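Local structure of hyperosmolarity resistance protein Emb (Staphylococcus epidermidis, 6GV5) at residues E58-A63 with Q95-S100. The protein is part of a giant cell-surface adhesin that binds surface-immobilised fibronectin, probably through its repeated helical modules. Residues are numbered along the deposited sequence; the frame is centred on the assembly and turned at random.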
loop_
_atom_site.group_PDB
_atom_site.type_symbol
_atom_site.label_atom_id
_atom_site.label_comp_id
_atom_site.label_asym_id
_atom_site.label_seq_id
_atom_site.Cartn_x
_atom_site.Cartn_y
_atom_site.Cartn_z
ATOM N N GLU A 58 -2.237 -3.829 -0.302
ATOM C CA GLU A 58 -3.425 -4.640 -0.543
ATOM C C GLU A 58 -4.612 -4.094 0.242
ATOM O O GLU A 58 -5.719 -3.968 -0.295
ATOM C CB GLU A 58 -3.162 -6.101 -0.166
ATOM C CG GLU A 58 -2.244 -6.836 -1.118
ATOM C CD GLU A 58 -2.022 -8.281 -0.709
ATOM O OE1 GLU A 58 -2.306 -8.618 0.460
ATOM O OE2 GLU A 58 -1.567 -9.077 -1.558
ATOM N N GLU A 59 -4.400 -3.797 1.533
ATOM C CA GLU A 59 -5.468 -3.243 2.354
ATOM C C GLU A 59 -5.954 -1.911 1.801
ATOM O O GLU A 59 -7.167 -1.643 1.775
ATOM C CB GLU A 59 -4.979 -3.037 3.785
ATOM C CG GLU A 59 -4.661 -4.285 4.574
ATOM C CD GLU A 59 -4.293 -3.946 6.006
ATOM O OE1 GLU A 59 -4.929 -3.030 6.571
ATOM O OE2 GLU A 59 -3.365 -4.575 6.557
ATOM N N LEU A 60 -5.027 -1.055 1.387
ATOM C CA LEU A 60 -5.413 0.240 0.843
ATOM C C LEU A 60 -6.192 0.081 -0.455
ATOM O O LEU A 60 -7.211 0.755 -0.660
ATOM C CB LEU A 60 -4.176 1.102 0.624
ATOM C CG LEU A 60 -4.467 2.487 0.027
ATOM C CD1 LEU A 60 -5.267 3.375 0.957
ATOM C CD2 LEU A 60 -3.145 3.144 -0.352
ATOM N N LYS A 61 -5.737 -0.812 -1.342
ATOM C CA LYS A 61 -6.431 -1.004 -2.610
ATOM C C LYS A 61 -7.851 -1.510 -2.399
ATOM O O LYS A 61 -8.763 -1.127 -3.138
ATOM C CB LYS A 61 -5.639 -1.969 -3.496
ATOM C CG LYS A 61 -4.450 -1.303 -4.179
ATOM C CD LYS A 61 -3.608 -2.290 -4.984
ATOM C CE LYS A 61 -2.664 -1.566 -5.943
ATOM N NZ LYS A 61 -1.821 -2.542 -6.721
ATOM N N VAL A 62 -8.067 -2.376 -1.405
ATOM C CA VAL A 62 -9.415 -2.837 -1.101
ATOM C C VAL A 62 -10.251 -1.685 -0.572
ATOM O O VAL A 62 -11.405 -1.508 -0.976
ATOM C CB VAL A 62 -9.370 -4.000 -0.099
ATOM C CG1 VAL A 62 -10.768 -4.328 0.428
ATOM C CG2 VAL A 62 -8.756 -5.231 -0.762
ATOM N N ALA A 63 -9.681 -0.880 0.332
ATOM C CA ALA A 63 -10.443 0.213 0.927
ATOM C C ALA A 63 -10.883 1.210 -0.129
ATOM O O ALA A 63 -11.996 1.755 -0.061
ATOM C CB ALA A 63 -9.611 0.919 1.995
ATOM N N GLN A 95 -6.461 7.138 -3.546
ATOM C CA GLN A 95 -6.277 7.068 -4.988
ATOM C C GLN A 95 -4.981 7.742 -5.409
ATOM O O GLN A 95 -4.284 7.262 -6.313
ATOM C CB GLN A 95 -7.466 7.724 -5.694
ATOM C CG GLN A 95 -8.734 6.937 -5.589
ATOM C CD GLN A 95 -9.932 7.724 -6.056
ATOM O OE1 GLN A 95 -9.870 8.951 -6.169
ATOM N NE2 GLN A 95 -11.030 7.030 -6.337
ATOM N N GLU A 96 -4.645 8.858 -4.766
ATOM C CA GLU A 96 -3.393 9.549 -5.059
ATOM C C GLU A 96 -2.200 8.627 -4.854
ATOM O O GLU A 96 -1.265 8.613 -5.665
ATOM C CB GLU A 96 -3.268 10.789 -4.175
ATOM C CG GLU A 96 -2.073 11.680 -4.495
ATOM C CD GLU A 96 -2.278 12.507 -5.753
ATOM O OE1 GLU A 96 -3.427 12.569 -6.246
ATOM O OE2 GLU A 96 -1.293 13.095 -6.249
ATOM N N ILE A 97 -2.210 7.847 -3.772
ATOM C CA ILE A 97 -1.108 6.925 -3.513
ATOM C C ILE A 97 -1.054 5.839 -4.581
ATOM O O ILE A 97 0.005 5.566 -5.160
ATOM C CB ILE A 97 -1.242 6.318 -2.105
ATOM C CG1 ILE A 97 -1.069 7.407 -1.050
ATOM C CG2 ILE A 97 -0.226 5.207 -1.914
ATOM C CD1 ILE A 97 -1.409 6.972 0.355
ATOM N N ILE A 98 -2.190 5.192 -4.839
ATOM C CA ILE A 98 -2.216 4.058 -5.761
ATOM C C ILE A 98 -1.795 4.491 -7.161
ATOM O O ILE A 98 -1.041 3.790 -7.846
ATOM C CB ILE A 98 -3.610 3.408 -5.770
ATOM C CG1 ILE A 98 -3.913 2.765 -4.415
ATOM C CG2 ILE A 98 -3.704 2.391 -6.900
ATOM C CD1 ILE A 98 -5.375 2.509 -4.196
ATOM N N ASN A 99 -2.279 5.641 -7.611
ATOM C CA ASN A 99 -2.042 6.093 -8.973
ATOM C C ASN A 99 -0.756 6.891 -9.128
ATOM O O ASN A 99 -0.436 7.310 -10.245
ATOM C CB ASN A 99 -3.237 6.935 -9.443
ATOM C CG ASN A 99 -4.528 6.148 -9.461
ATOM O OD1 ASN A 99 -4.573 5.020 -9.948
ATOM N ND2 ASN A 99 -5.588 6.737 -8.918
ATOM N N SER A 100 -0.006 7.099 -8.050
ATOM C CA SER A 100 1.208 7.897 -8.128
ATOM C C SER A 100 2.246 7.232 -9.024
ATOM O O SER A 100 2.488 6.024 -8.932
ATOM C CB SER A 100 1.783 8.111 -6.728
ATOM O OG SER A 100 3.038 8.763 -6.792
#
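L60 reaches out from helix 40-65 and meets I97 and I98 near the C-terminal end of helix 81-99, while K61 lays the root of its chain against I98. The leucine chain lies roughly perpendicular to that of I97, and the touching is done by single methyl groups: CD2 of L60 lies 3.9 Å from the branch methyl CG2 of I97. The same CD2 also comes 4.2 Å from CG1 of I98, so one leucine methyl rests against two successive isoleucines. With CG opposite the backbone N (chi1 179°), the leucine sends its forked end toward helix 81-99.

I98 meets K61 at a slant. Its terminal methyl CD1 sits 3.9 Å from K61 CG and 4.0 Å from K61 CA, resting against the base of the lysine rather than on its charged end. From there the lysine runs on nearly straight, which carries NZ away to hydrogen bonds with the backbone oxygens of T20 and G21. K61 thereby divides its work, with apolar methylene packing near the backbone and a polar link to the N-terminal part of the chain at its end.

The two segments run closer to antiparallel than to parallel, at 124°, and their axes come no nearer than 10.3 Å. Helix 108-123 packs against the same side chains: I115 touches L60, and I111 and T114 touch I97. I98 also reaches V64 one turn further along helix 40-65. The contact thus joins helices within the FIVAR region, in a small three-helix packing. Between the segments its chemistry is wholly apolar, methyl and methylene groups meeting at van der Waals distance. The contact is small and only partly buried, with L60 on its inner side, consistent with a modest, non-directional apolar contribution.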